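Side-chain contacts in COG0778: Nitroreductase (Streptococcus pneumoniae, PDB 2B67), which binds flavin mononucleotide and, as an oxidoreductase of the nitroreductase family, probably uses it to pass electrons from a reduced nicotinamide cofactor to acceptor substrates: residues A[11-16]-A[145-150]; A[69-74]-A[152-157]; A[48-53]-A[136-141]; A[81-86]-A[129-134]. All blocks are in the same frame, centred on the assembly; numbering follows the deposited sequence.

Contact 1 (A[11-16]-A[145-150])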
loop_
_atom_site.group_PDB
_atom_site.type_symbol
_atom_site.label_atom_id
_atom_site.label_comp_id
_atom_site.label_asym_id
_atom_site.label_seq_id
_atom_site.Cartn_x
_atom_site.Cartn_y
_atom_site.Cartn_z
ATOM N N LYS A 11 3.473 8.154 14.245
ATOM C CA LYS A 11 3.302 7.805 15.652
ATOM C C LYS A 11 1.899 8.144 16.141
ATOM O O LYS A 11 1.429 7.577 17.118
ATOM C CB LYS A 11 4.378 8.452 16.524
ATOM C CG LYS A 11 5.687 7.663 16.603
ATOM C CD LYS A 11 6.425 8.014 17.907
ATOM C CE LYS A 11 7.912 8.300 17.703
ATOM N NZ LYS A 11 8.277 9.583 18.391
ATOM N N LYS A 12 1.207 9.035 15.444
ATOM C CA LYS A 12 -0.179 9.242 15.818
ATOM C C LYS A 12 -1.251 8.481 15.042
ATOM O O LYS A 12 -2.415 8.604 15.381
ATOM C CB LYS A 12 -0.521 10.718 15.978
ATOM C CG LYS A 12 -0.233 11.567 14.826
ATOM C CD LYS A 12 0.087 12.977 15.368
ATOM C CE LYS A 12 -0.484 14.031 14.456
ATOM N NZ LYS A 12 0.375 15.224 14.533
ATOM N N ARG A 13 -0.870 7.701 14.026
ATOM C CA ARG A 13 -1.826 6.820 13.361
ATOM C C ARG A 13 -1.996 5.568 14.232
ATOM O O ARG A 13 -1.026 4.923 14.581
ATOM C CB ARG A 13 -1.370 6.445 11.946
ATOM C CG ARG A 13 -2.429 5.666 11.155
ATOM C CD ARG A 13 -1.882 4.498 10.364
ATOM N NE ARG A 13 -0.827 3.733 11.041
ATOM C CZ ARG A 13 -1.010 2.664 11.810
ATOM N NH1 ARG A 13 -2.221 2.193 12.059
ATOM N NH2 ARG A 13 0.044 2.046 12.333
ATOM N N HIS A 14 -3.227 5.236 14.591
ATOM C CA HIS A 14 -3.493 4.012 15.333
ATOM C C HIS A 14 -4.666 3.293 14.677
ATOM O O HIS A 14 -5.455 3.913 13.966
ATOM C CB HIS A 14 -3.787 4.324 16.818
ATOM C CG HIS A 14 -2.613 4.914 17.554
ATOM N ND1 HIS A 14 -2.540 6.247 17.909
ATOM C CD2 HIS A 14 -1.461 4.346 17.996
ATOM C CE1 HIS A 14 -1.392 6.477 18.527
ATOM N NE2 HIS A 14 -0.718 5.341 18.594
ATOM N N ALA A 15 -4.775 1.989 14.907
ATOM C CA ALA A 15 -5.946 1.238 14.493
ATOM C C ALA A 15 -7.078 1.623 15.440
ATOM O O ALA A 15 -7.106 1.185 16.590
ATOM C CB ALA A 15 -5.677 -0.267 14.564
ATOM N N THR A 16 -7.993 2.449 14.963
ATOM C CA THR A 16 -9.087 2.962 15.802
ATOM C C THR A 16 -10.317 2.044 15.732
ATOM O O THR A 16 -10.855 1.780 14.651
ATOM C CB THR A 16 -9.486 4.392 15.373
ATOM O OG1 THR A 16 -8.311 5.206 15.289
ATOM C CG2 THR A 16 -10.476 5.018 16.341
ATOM N N ALA A 145 -3.408 10.702 5.483
ATOM C CA ALA A 145 -4.087 11.966 5.218
ATOM C C ALA A 145 -5.187 12.257 6.260
ATOM O O ALA A 145 -5.331 13.383 6.711
ATOM C CB ALA A 145 -4.624 12.039 3.751
ATOM N N LEU A 146 -5.948 11.241 6.649
ATOM C CA LEU A 146 -6.974 11.362 7.703
ATOM C C LEU A 146 -6.347 11.739 9.040
ATOM O O LEU A 146 -6.823 12.671 9.753
ATOM C CB LEU A 146 -7.745 10.033 7.843
ATOM C CG LEU A 146 -8.730 9.745 6.684
ATOM C CD1 LEU A 146 -9.325 8.321 6.720
ATOM C CD2 LEU A 146 -9.835 10.804 6.606
ATOM N N THR A 147 -5.273 11.013 9.368
ATOM C CA THR A 147 -4.500 11.222 10.583
ATOM C C THR A 147 -4.002 12.649 10.630
ATOM O O THR A 147 -4.136 13.306 11.653
ATOM C CB THR A 147 -3.294 10.262 10.680
ATOM O OG1 THR A 147 -3.751 8.900 10.692
ATOM C CG2 THR A 147 -2.468 10.544 11.958
ATOM N N ASP A 148 -3.406 13.114 9.531
ATOM C CA ASP A 148 -2.983 14.515 9.429
ATOM C C ASP A 148 -4.074 15.555 9.724
ATOM O O ASP A 148 -3.776 16.666 10.128
ATOM C CB ASP A 148 -2.411 14.817 8.042
ATOM C CG ASP A 148 -1.603 16.112 8.022
ATOM O OD1 ASP A 148 -1.965 17.031 7.255
ATOM O OD2 ASP A 148 -0.629 16.205 8.802
ATOM N N GLN A 149 -5.331 15.204 9.474
ATOM C CA GLN A 149 -6.411 16.093 9.793
ATOM C C GLN A 149 -6.983 15.832 11.165
ATOM O O GLN A 149 -7.984 16.422 11.508
ATOM C CB GLN A 149 -7.538 15.958 8.799
ATOM C CG GLN A 149 -7.186 16.224 7.371
ATOM C CD GLN A 149 -8.451 16.411 6.544
ATOM O OE1 GLN A 149 -9.416 17.002 7.037
ATOM N NE2 GLN A 149 -8.451 15.936 5.293
ATOM N N GLY A 150 -6.372 14.950 11.945
ATOM C CA GLY A 150 -6.859 14.663 13.312
ATOM C C GLY A 150 -7.987 13.636 13.347
ATOM O O GLY A 150 -8.711 13.529 14.352
HETATM O O HOH W 1 -0.376 16.168 12.139
#

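Contact 2 (A[69-74]-A[152-157])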
loop_
_atom_site.group_PDB
_atom_site.type_symbol
_atom_site.label_atom_id
_atom_site.label_comp_id
_atom_site.label_asym_id
_atom_site.label_seq_id
_atom_site.Cartn_x
_atom_site.Cartn_y
_atom_site.Cartn_z
ATOM N N PHE A 69 -18.225 -5.959 12.943
ATOM C CA PHE A 69 -19.627 -5.564 12.913
ATOM C C PHE A 69 -19.849 -4.275 13.716
ATOM O O PHE A 69 -20.473 -3.331 13.231
ATOM C CB PHE A 69 -20.575 -6.677 13.424
ATOM C CG PHE A 69 -21.999 -6.222 13.517
ATOM C CD1 PHE A 69 -22.786 -6.126 12.374
ATOM C CD2 PHE A 69 -22.554 -5.846 14.754
ATOM C CE1 PHE A 69 -24.085 -5.664 12.440
ATOM C CE2 PHE A 69 -23.849 -5.385 14.834
ATOM C CZ PHE A 69 -24.623 -5.295 13.679
ATOM N N GLU A 70 -19.343 -4.231 14.946
ATOM C CA GLU A 70 -19.533 -3.031 15.761
ATOM C C GLU A 70 -18.760 -1.823 15.217
ATOM O O GLU A 70 -19.226 -0.686 15.308
ATOM C CB GLU A 70 -19.122 -3.301 17.196
ATOM C CG GLU A 70 -20.229 -3.990 18.018
ATOM C CD GLU A 70 -20.194 -5.495 17.937
ATOM O OE1 GLU A 70 -19.319 -6.071 17.230
ATOM O OE2 GLU A 70 -21.062 -6.111 18.588
ATOM N N GLN A 71 -17.575 -2.062 14.663
ATOM C CA GLN A 71 -16.765 -0.963 14.115
ATOM C C GLN A 71 -17.470 -0.278 12.952
ATOM O O GLN A 71 -17.607 0.943 12.935
ATOM C CB GLN A 71 -15.373 -1.462 13.707
ATOM C CG GLN A 71 -14.498 -1.863 14.910
ATOM C CD GLN A 71 -13.154 -2.420 14.481
ATOM O OE1 GLN A 71 -12.426 -1.778 13.709
ATOM N NE2 GLN A 71 -12.813 -3.617 14.978
ATOM N N VAL A 72 -17.946 -1.063 11.996
ATOM C CA VAL A 72 -18.623 -0.490 10.861
ATOM C C VAL A 72 -19.985 0.140 11.251
ATOM O O VAL A 72 -20.378 1.174 10.685
ATOM C CB VAL A 72 -18.750 -1.489 9.693
ATOM C CG1 VAL A 72 -19.394 -0.805 8.468
ATOM C CG2 VAL A 72 -17.371 -2.036 9.313
ATOM N N SER A 73 -20.691 -0.457 12.213
ATOM C CA SER A 73 -21.997 0.108 12.662
ATOM C C SER A 73 -21.836 1.454 13.325
ATOM O O SER A 73 -22.662 2.349 13.085
ATOM C CB SER A 73 -22.703 -0.802 13.676
ATOM O OG SER A 73 -23.100 -2.016 13.093
ATOM N N SER A 74 -20.804 1.600 14.152
ATOM C CA SER A 74 -20.606 2.839 14.902
ATOM C C SER A 74 -19.930 3.943 14.122
ATOM O O SER A 74 -20.347 5.096 14.232
ATOM C CB SER A 74 -19.821 2.587 16.174
ATOM O OG SER A 74 -20.594 1.803 17.053
ATOM N N GLY A 152 -9.298 9.665 13.074
ATOM C CA GLY A 152 -8.927 8.264 13.303
ATOM C C GLY A 152 -9.511 7.396 12.199
ATOM O O GLY A 152 -10.352 7.874 11.415
ATOM N N SER A 153 -9.039 6.149 12.095
ATOM C CA SER A 153 -9.478 5.205 11.059
ATOM C C SER A 153 -9.001 3.826 11.424
ATOM O O SER A 153 -8.100 3.680 12.242
ATOM C CB SER A 153 -8.893 5.569 9.676
ATOM O OG SER A 153 -7.472 5.731 9.724
ATOM N N ASN A 154 -9.591 2.814 10.798
ATOM C CA ASN A 154 -9.047 1.463 10.858
ATOM C C ASN A 154 -9.264 0.788 9.497
ATOM O O ASN A 154 -10.313 0.986 8.888
ATOM C CB ASN A 154 -9.734 0.672 11.962
ATOM C CG ASN A 154 -9.031 -0.611 12.293
ATOM O OD1 ASN A 154 -9.657 -1.561 12.736
ATOM N ND2 ASN A 154 -7.726 -0.649 12.094
ATOM N N ILE A 155 -8.290 -0.008 9.032
ATOM C CA ILE A 155 -8.393 -0.742 7.766
ATOM C C ILE A 155 -8.920 -2.139 8.146
ATOM O O ILE A 155 -8.369 -2.792 9.049
ATOM C CB ILE A 155 -6.988 -0.825 7.089
ATOM C CG1 ILE A 155 -6.528 0.567 6.640
ATOM C CG2 ILE A 155 -6.973 -1.771 5.893
ATOM C CD1 ILE A 155 -5.043 0.707 6.397
ATOM N N ILE A 156 -10.002 -2.571 7.501
ATOM C CA ILE A 156 -10.663 -3.821 7.829
ATOM C C ILE A 156 -10.644 -4.663 6.571
ATOM O O ILE A 156 -11.071 -4.225 5.493
ATOM C CB ILE A 156 -12.158 -3.588 8.301
ATOM C CG1 ILE A 156 -12.187 -2.909 9.671
ATOM C CG2 ILE A 156 -12.958 -4.864 8.321
ATOM C CD1 ILE A 156 -13.588 -2.314 9.997
ATOM N N LEU A 157 -10.114 -5.861 6.725
ATOM C CA LEU A 157 -10.116 -6.852 5.691
ATOM C C LEU A 157 -11.106 -7.985 6.006
ATOM O O LEU A 157 -11.512 -8.734 5.111
ATOM C CB LEU A 157 -8.691 -7.398 5.572
ATOM C CG LEU A 157 -8.293 -8.262 4.383
ATOM C CD1 LEU A 157 -8.907 -7.753 3.075
ATOM C CD2 LEU A 157 -6.771 -8.320 4.298
#

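Contact 3 (A[48-53]-A[136-141]). With ACY (acetic acid), chain F.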
loop_
_atom_site.group_PDB
_atom_site.type_symbol
_atom_site.label_atom_id
_atom_site.label_comp_id
_atom_site.label_asym_id
_atom_site.label_seq_id
_atom_site.Cartn_x
_atom_site.Cartn_y
_atom_site.Cartn_z
ATOM N N TRP A 48 -8.510 2.719 -8.813
ATOM C CA TRP A 48 -9.193 2.757 -7.515
ATOM C C TRP A 48 -10.479 3.545 -7.547
ATOM O O TRP A 48 -10.663 4.473 -8.369
ATOM C CB TRP A 48 -8.279 3.330 -6.403
ATOM C CG TRP A 48 -7.424 4.519 -6.756
ATOM C CD1 TRP A 48 -7.851 5.794 -7.103
ATOM C CD2 TRP A 48 -5.994 4.575 -6.728
ATOM N NE1 TRP A 48 -6.760 6.618 -7.322
ATOM C CE2 TRP A 48 -5.611 5.893 -7.105
ATOM C CE3 TRP A 48 -4.995 3.639 -6.439
ATOM C CZ2 TRP A 48 -4.278 6.295 -7.160
ATOM C CZ3 TRP A 48 -3.673 4.036 -6.513
ATOM C CH2 TRP A 48 -3.322 5.345 -6.874
ATOM N N LYS A 49 -11.372 3.167 -6.646
ATOM C CA LYS A 49 -12.679 3.823 -6.519
ATOM C C LYS A 49 -13.034 3.856 -5.041
ATOM O O LYS A 49 -12.983 2.824 -4.364
ATOM C CB LYS A 49 -13.779 3.094 -7.307
ATOM C CG LYS A 49 -15.145 3.808 -7.150
ATOM C CD LYS A 49 -16.372 2.938 -7.495
ATOM C CE LYS A 49 -16.523 2.832 -9.010
ATOM N NZ LYS A 49 -16.886 4.136 -9.640
ATOM N N PHE A 50 -13.318 5.050 -4.544
ATOM C CA PHE A 50 -13.623 5.285 -3.120
ATOM C C PHE A 50 -15.127 5.452 -2.919
ATOM O O PHE A 50 -15.765 6.403 -3.439
ATOM C CB PHE A 50 -12.867 6.521 -2.613
ATOM C CG PHE A 50 -11.372 6.374 -2.657
ATOM C CD1 PHE A 50 -10.673 6.525 -3.866
ATOM C CD2 PHE A 50 -10.662 6.054 -1.488
ATOM C CE1 PHE A 50 -9.277 6.354 -3.909
ATOM C CE2 PHE A 50 -9.285 5.921 -1.504
ATOM C CZ PHE A 50 -8.584 6.058 -2.706
ATOM N N VAL A 51 -15.714 4.522 -2.187
ATOM C CA VAL A 51 -17.137 4.610 -1.919
ATOM C C VAL A 51 -17.332 5.109 -0.482
ATOM O O VAL A 51 -17.089 4.368 0.475
ATOM C CB VAL A 51 -17.865 3.266 -2.204
ATOM C CG1 VAL A 51 -19.349 3.431 -1.946
ATOM C CG2 VAL A 51 -17.640 2.827 -3.679
ATOM N N VAL A 52 -17.725 6.384 -0.349
ATOM C CA VAL A 52 -17.935 6.998 0.954
ATOM C C VAL A 52 -19.334 6.677 1.503
ATOM O O VAL A 52 -20.357 7.174 1.005
ATOM C CB VAL A 52 -17.667 8.518 0.900
ATOM C CG1 VAL A 52 -17.900 9.157 2.228
ATOM C CG2 VAL A 52 -16.232 8.774 0.416
ATOM N N VAL A 53 -19.372 5.852 2.527
ATOM C CA VAL A 53 -20.646 5.351 3.027
ATOM C C VAL A 53 -21.085 6.149 4.244
ATOM O O VAL A 53 -20.422 6.114 5.296
ATOM C CB VAL A 53 -20.576 3.850 3.331
ATOM C CG1 VAL A 53 -21.935 3.310 3.811
ATOM C CG2 VAL A 53 -20.091 3.099 2.050
ATOM N N GLY A 136 -3.176 -1.227 -1.564
ATOM C CA GLY A 136 -2.313 -1.015 -0.405
ATOM C C GLY A 136 -1.621 0.339 -0.442
ATOM O O GLY A 136 -1.630 1.091 0.560
ATOM N N LEU A 137 -1.027 0.678 -1.588
ATOM C CA LEU A 137 -0.399 1.995 -1.735
ATOM C C LEU A 137 -1.339 3.142 -1.349
ATOM O O LEU A 137 -0.991 3.960 -0.501
ATOM C CB LEU A 137 0.111 2.203 -3.163
ATOM C CG LEU A 137 1.288 1.335 -3.615
ATOM C CD1 LEU A 137 1.441 1.493 -5.128
ATOM C CD2 LEU A 137 2.564 1.766 -2.871
ATOM N N VAL A 138 -2.532 3.201 -1.970
ATOM C CA VAL A 138 -3.417 4.316 -1.729
ATOM C C VAL A 138 -4.066 4.215 -0.328
ATOM O O VAL A 138 -4.347 5.245 0.273
ATOM C CB VAL A 138 -4.486 4.546 -2.888
ATOM C CG1 VAL A 138 -5.618 3.523 -2.830
ATOM C CG2 VAL A 138 -5.053 5.995 -2.866
ATOM N N ALA A 139 -4.347 2.996 0.163
ATOM C CA ALA A 139 -4.980 2.886 1.451
ATOM C C ALA A 139 -4.104 3.530 2.532
ATOM O O ALA A 139 -4.603 4.250 3.382
ATOM C CB ALA A 139 -5.261 1.451 1.790
HETATM N N MSE A 140 -2.803 3.243 2.494
HETATM C CA MSE A 140 -1.798 3.872 3.381
HETATM C C MSE A 140 -1.799 5.422 3.328
HETATM O O MSE A 140 -1.808 6.097 4.369
HETATM C CB MSE A 140 -0.398 3.373 3.029
HETATM C CG MSE A 140 0.724 3.951 3.921
HETATM SE SE MSE A 140 0.761 2.962 5.615
HETATM C CE MSE A 140 -0.231 4.135 6.804
ATOM N N ASN A 141 -1.823 5.958 2.115
ATOM C CA ASN A 141 -1.780 7.417 1.912
ATOM C C ASN A 141 -3.063 8.037 2.508
ATOM O O ASN A 141 -3.011 9.076 3.173
ATOM C CB ASN A 141 -1.617 7.750 0.415
ATOM C CG ASN A 141 -0.738 8.990 0.172
ATOM O OD1 ASN A 141 0.085 9.362 1.010
ATOM N ND2 ASN A 141 -0.901 9.616 -0.980
HETATM C C ACY F . -16.368 4.303 -13.313
HETATM O O ACY F . -17.246 4.004 -12.477
HETATM O OXT ACY F . -15.265 4.804 -13.006
HETATM C CH3 ACY F . -16.663 4.033 -14.760
#

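Contact 4 (A[81-86]-A[129-134])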
loop_
_atom_site.group_PDB
_atom_site.type_symbol
_atom_site.label_atom_id
_atom_site.label_comp_id
_atom_site.label_asym_id
_atom_site.label_seq_id
_atom_site.Cartn_x
_atom_site.Cartn_y
_atom_site.Cartn_z
ATOM N N LEU A 81 -12.986 0.775 -0.257
ATOM C CA LEU A 81 -12.004 0.951 -1.325
ATOM C C LEU A 81 -12.165 -0.194 -2.308
ATOM O O LEU A 81 -12.008 -1.367 -1.936
ATOM C CB LEU A 81 -10.565 0.962 -0.778
ATOM C CG LEU A 81 -9.393 0.970 -1.768
ATOM C CD1 LEU A 81 -9.455 2.197 -2.704
ATOM C CD2 LEU A 81 -8.087 1.017 -1.003
ATOM N N PHE A 82 -12.482 0.156 -3.556
ATOM C CA PHE A 82 -12.629 -0.826 -4.658
ATOM C C PHE A 82 -11.465 -0.646 -5.643
ATOM O O PHE A 82 -10.871 0.446 -5.750
ATOM C CB PHE A 82 -13.939 -0.594 -5.457
ATOM C CG PHE A 82 -15.202 -0.997 -4.722
ATOM C CD1 PHE A 82 -15.697 -0.214 -3.681
ATOM C CD2 PHE A 82 -15.875 -2.170 -5.059
ATOM C CE1 PHE A 82 -16.845 -0.587 -3.011
ATOM C CE2 PHE A 82 -17.032 -2.543 -4.403
ATOM C CZ PHE A 82 -17.521 -1.747 -3.369
ATOM N N THR A 83 -11.157 -1.697 -6.388
ATOM C CA THR A 83 -10.210 -1.572 -7.474
ATOM C C THR A 83 -10.894 -2.036 -8.759
ATOM O O THR A 83 -11.817 -2.859 -8.721
ATOM C CB THR A 83 -8.959 -2.406 -7.230
ATOM O OG1 THR A 83 -9.368 -3.731 -6.882
ATOM C CG2 THR A 83 -8.140 -1.831 -6.066
ATOM N N ASP A 84 -10.397 -1.511 -9.875
ATOM C CA ASP A 84 -10.918 -1.753 -11.213
ATOM C C ASP A 84 -10.383 -3.035 -11.790
ATOM O O ASP A 84 -9.220 -3.097 -12.190
ATOM C CB ASP A 84 -10.502 -0.588 -12.137
ATOM C CG ASP A 84 -11.419 -0.428 -13.355
ATOM O OD1 ASP A 84 -12.045 -1.430 -13.787
ATOM O OD2 ASP A 84 -11.478 0.709 -13.895
ATOM N N THR A 85 -11.233 -4.051 -11.887
ATOM C CA THR A 85 -10.788 -5.309 -12.427
ATOM C C THR A 85 -10.644 -5.289 -13.951
ATOM O O THR A 85 -10.065 -6.214 -14.504
ATOM C CB THR A 85 -11.708 -6.479 -12.043
ATOM O OG1 THR A 85 -12.985 -6.283 -12.676
ATOM C CG2 THR A 85 -11.869 -6.551 -10.479
ATOM N N ASP A 86 -11.182 -4.255 -14.613
ATOM C CA ASP A 86 -11.025 -4.089 -16.061
ATOM C C ASP A 86 -9.895 -3.089 -16.308
ATOM O O ASP A 86 -10.107 -1.868 -16.480
ATOM C CB ASP A 86 -12.331 -3.617 -16.733
ATOM C CG ASP A 86 -12.343 -3.902 -18.274
ATOM O OD1 ASP A 86 -11.248 -3.986 -18.883
ATOM O OD2 ASP A 86 -13.442 -4.070 -18.869
ATOM N N ASP A 129 -2.950 -9.621 -7.880
ATOM C CA ASP A 129 -1.823 -9.038 -7.120
ATOM C C ASP A 129 -1.618 -7.567 -7.404
ATOM O O ASP A 129 -1.309 -6.776 -6.488
ATOM C CB ASP A 129 -0.497 -9.785 -7.394
ATOM C CG ASP A 129 -0.454 -11.207 -6.758
ATOM O OD1 ASP A 129 -1.406 -11.610 -6.059
ATOM O OD2 ASP A 129 0.544 -11.933 -6.975
ATOM N N TYR A 130 -1.771 -7.206 -8.675
ATOM C CA TYR A 130 -1.590 -5.816 -9.146
ATOM C C TYR A 130 -2.631 -4.913 -8.465
ATOM O O TYR A 130 -2.308 -3.875 -7.890
ATOM C CB TYR A 130 -1.738 -5.807 -10.664
ATOM C CG TYR A 130 -1.529 -4.520 -11.392
ATOM C CD1 TYR A 130 -0.320 -4.256 -12.051
ATOM C CD2 TYR A 130 -2.553 -3.587 -11.489
ATOM C CE1 TYR A 130 -0.137 -3.055 -12.793
ATOM C CE2 TYR A 130 -2.382 -2.378 -12.197
ATOM C CZ TYR A 130 -1.195 -2.131 -12.879
ATOM O OH TYR A 130 -1.059 -0.911 -13.580
ATOM N N LEU A 131 -3.877 -5.350 -8.485
ATOM C CA LEU A 131 -4.953 -4.567 -7.880
ATOM C C LEU A 131 -4.751 -4.470 -6.357
ATOM O O LEU A 131 -4.911 -3.407 -5.751
ATOM C CB LEU A 131 -6.291 -5.201 -8.222
ATOM C CG LEU A 131 -6.731 -5.212 -9.706
ATOM C CD1 LEU A 131 -8.107 -5.889 -9.812
ATOM C CD2 LEU A 131 -6.802 -3.835 -10.348
ATOM N N ALA A 132 -4.373 -5.595 -5.737
ATOM C CA ALA A 132 -4.212 -5.628 -4.293
ATOM C C ALA A 132 -3.056 -4.701 -3.865
ATOM O O ALA A 132 -3.154 -3.960 -2.866
ATOM C CB ALA A 132 -3.997 -7.070 -3.785
ATOM N N LEU A 133 -1.965 -4.740 -4.626
ATOM C CA LEU A 133 -0.828 -3.907 -4.316
ATOM C C LEU A 133 -1.169 -2.435 -4.416
ATOM O O LEU A 133 -0.880 -1.664 -3.494
ATOM C CB LEU A 133 0.405 -4.253 -5.169
ATOM C CG LEU A 133 1.613 -3.501 -4.560
ATOM C CD1 LEU A 133 2.799 -4.421 -4.325
ATOM C CD2 LEU A 133 1.939 -2.321 -5.434
ATOM N N ASN A 134 -1.761 -2.034 -5.537
ATOM C CA ASN A 134 -2.125 -0.629 -5.747
ATOM C C ASN A 134 -3.157 -0.146 -4.703
ATOM O O ASN A 134 -3.158 1.004 -4.319
ATOM C CB ASN A 134 -2.620 -0.412 -7.198
ATOM C CG ASN A 134 -1.466 -0.482 -8.225
ATOM O OD1 ASN A 134 -0.637 0.426 -8.286
ATOM N ND2 ASN A 134 -1.366 -1.600 -8.970
#

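Contact 1 (A[11-16]-A[145-150])
R13 meets T147 through the root of its side chain and then carries its charge to the flavin. Its CB lies 3.6 Å from T147 OG1, and the next carbon, CG, is 3.5 Å from that same oxygen, so the arginine's aliphatic base lies across the threonine side chain at its hydroxyl. The hydroxyl is otherwise occupied, hydrogen-bonded to V143 O one turn back in the helix. The chain kinks about CB-CG and again about CG-CD (chi3 39°), and this turns the remainder away from T147: R13 CD packs on the selenomethionine M140, NH1 forms a salt bridge to the flavin phosphate, and NH2 donates to L38 O of the second subunit. R194 comes close to the same guanidinium and also belongs to the FMN pocket.

T147 sits where helix 124-148 runs out. G150, with positive phi, is the C-prime residue of a Schellman motif: G150 N bonds to T147 O at 2.8 Å, while the following residue reaches back to L146 O. Strand 152-156 then begins almost at once.

The threonine's methyl faces the other neighbour, K12, with T147 CG2 3.8 Å from K12 CG. Further out, a water takes a hydrogen bond from K12 NZ at 2.7 Å and gives a weak one to D148 OD2, bridging two opposite charges that stand 5.9 Å apart from NZ to OD2.

Contact 2 (A[69-74]-A[152-157])
Q71 and N154 reach each other through complementary rotations. The glutamine sets its CG beside its own backbone N (chi1 -69°) and then runs on extended, which carries the amide clear of helix 68-74, while the asparagine, whose CB already points at the helix, sets CG on the far side from its N (chi1 -167°). The two side chains cross obliquely, but their amide groups lie almost in one plane, only 20° apart. Their nearest atoms, Q71 OE1 and N154 OD1 as modelled, are 2.9 Å from each other.

Beside this polar pair lies an apolar one. I156 directs its terminal methyl at the helix, where I156 CD1 is 3.9 Å from V72 CG2 and equally 3.9 Å from Q71 OE1. The same methyl thus touches both the hydrocarbon and the amide halves of the contact. V72 also packs on L60 and A61 of helix 57-61 and on T181 of strand 174-183, the neighbour of strand 152-156 in the sheet; through these residues the helix is seated against the sheet's outer part, its axis 10.8 Å from that of strand 152-156.

Each of these side chains is buried. Q71 NE2 donates to O2 of the flavin, on the pyrimidine side of the isoalloxazine, while OE1 lies close to the asparagine amide. Such an arrangement is consistent with N154, itself part of the pocket, acting as a second-shell residue that helps to set the rotation of the amide recognising the flavin.

Contact 3 (A[48-53]-A[136-141])
V138 on helix 124-148 meets both W48 and F50 of strand 48-53, each ring in a different manner. The CH-pi component belongs to the tryptophan: V138 CB stands over the six-membered ring of W48, 3.9 Å from its centroid and 22° off the normal. In W48, chi1 of 41° sets CG between the backbone N and the carbonyl carbon, and chi2 of 65° turns the ring's face to the valine.

Plain van der Waals contact accounts for the rest of the junction. V138 CG1 lies 3.7 Å from W48 CE3, whereas V138 CG2 approaches F50 from the side, near the ring plane, at 3.5 Å from F50 CZ. One branched residue thereby meets the face of one ring and the edge of another. W48 and F50, two positions apart, project from the same side of the strand, and both also pack on L81 of the adjacent strand; A36 from helix 26-36 touches V138 as well.

Polar interactions lie on the strand's other side. K49 bends its chain at the last two torsions and donates from NZ to acetate O at 2.9 Å; the acetate, probably from the crystallisation liquor, is also held by K93, and K49 makes a cation-pi contact with F174.

At F50, V51 and V52 a strand of the second subunit pairs in parallel, so an antiparallel sheet is extended across the dimer by a parallel strand. Helix 124-148 packed on this sheet forms part of the alpha-beta sandwich of the nitroreductase fold.

Contact 4 (A[81-86]-A[129-134])
L131 fits its branched end against the bend where strand 77-84 gives way to the following turn. L131 CD2 presses on the backbone at D84 O, a tight 3.1 Å, and L131 CD1 reaches the next residue, 3.8 Å from T85 CA and 3.9 Å from T85 CG2. Nearer the helix, T83 lies against the base of the leucine: T83 OG1 is 3.7 Å from L131 CB, and T83 CG2 is 3.6 Å from L131 O. With CG beside the backbone N (chi1 -65°) and the second torsion fully extended, the leucine stretches from helix to strand.

The second shell fixes the polar groups around the leucine. T83 OG1 hydrogen-bonds to E177 on strand 174-183, and T85 OG1 to R173 O. D84 has two roles: OD2 takes salt bridges from R173 and R90, while D84 OD1 accepts from D86 N at 3.1 Å, the donor standing above the carboxylate plane, to close an Asx turn. D86 then serves as N-cap of helix 87-98, its OD1 accepting from K89 N.

On the helix side, N134 ND2 bonds back to Y130 O at 2.7 Å and lies over the tyrosine ring toward its rim; N134 OD1 accepts from A42 N, and Y130 OH bonds to H43 and S45. Two connections thus diverge from the contact within the helix-on-sheet core of the nitroreductase fold: the Asx turn and N-cap lead strand 77-84 into helix 87-98, while N134 and Y130 hold the loop whose A42 and H43 line an FMN pocket.

How the contacts relate
Helix 124-148 runs through contacts 1, 3 and 4, whereas contact 2 uses the strand that follows it. Contacts 1 and 4 mark distant parts of that helix, their centres 24 Å apart on opposite sides of the chain's centre. Contacts 3 and 4 are neighbours at 10 Å between centres, joined through adjacent strands by K49 O and F82 N, 2.8 Å apart. Contacts 1 and 2 meet where T16 N lies 3.0 Å from S153 O, and both serve one FMN, the first at its phosphate and the second at its isoalloxazine. L137 and L133, in contacts 3 and 4, line a second FMN site, consistent with flavins bound between the two subunits.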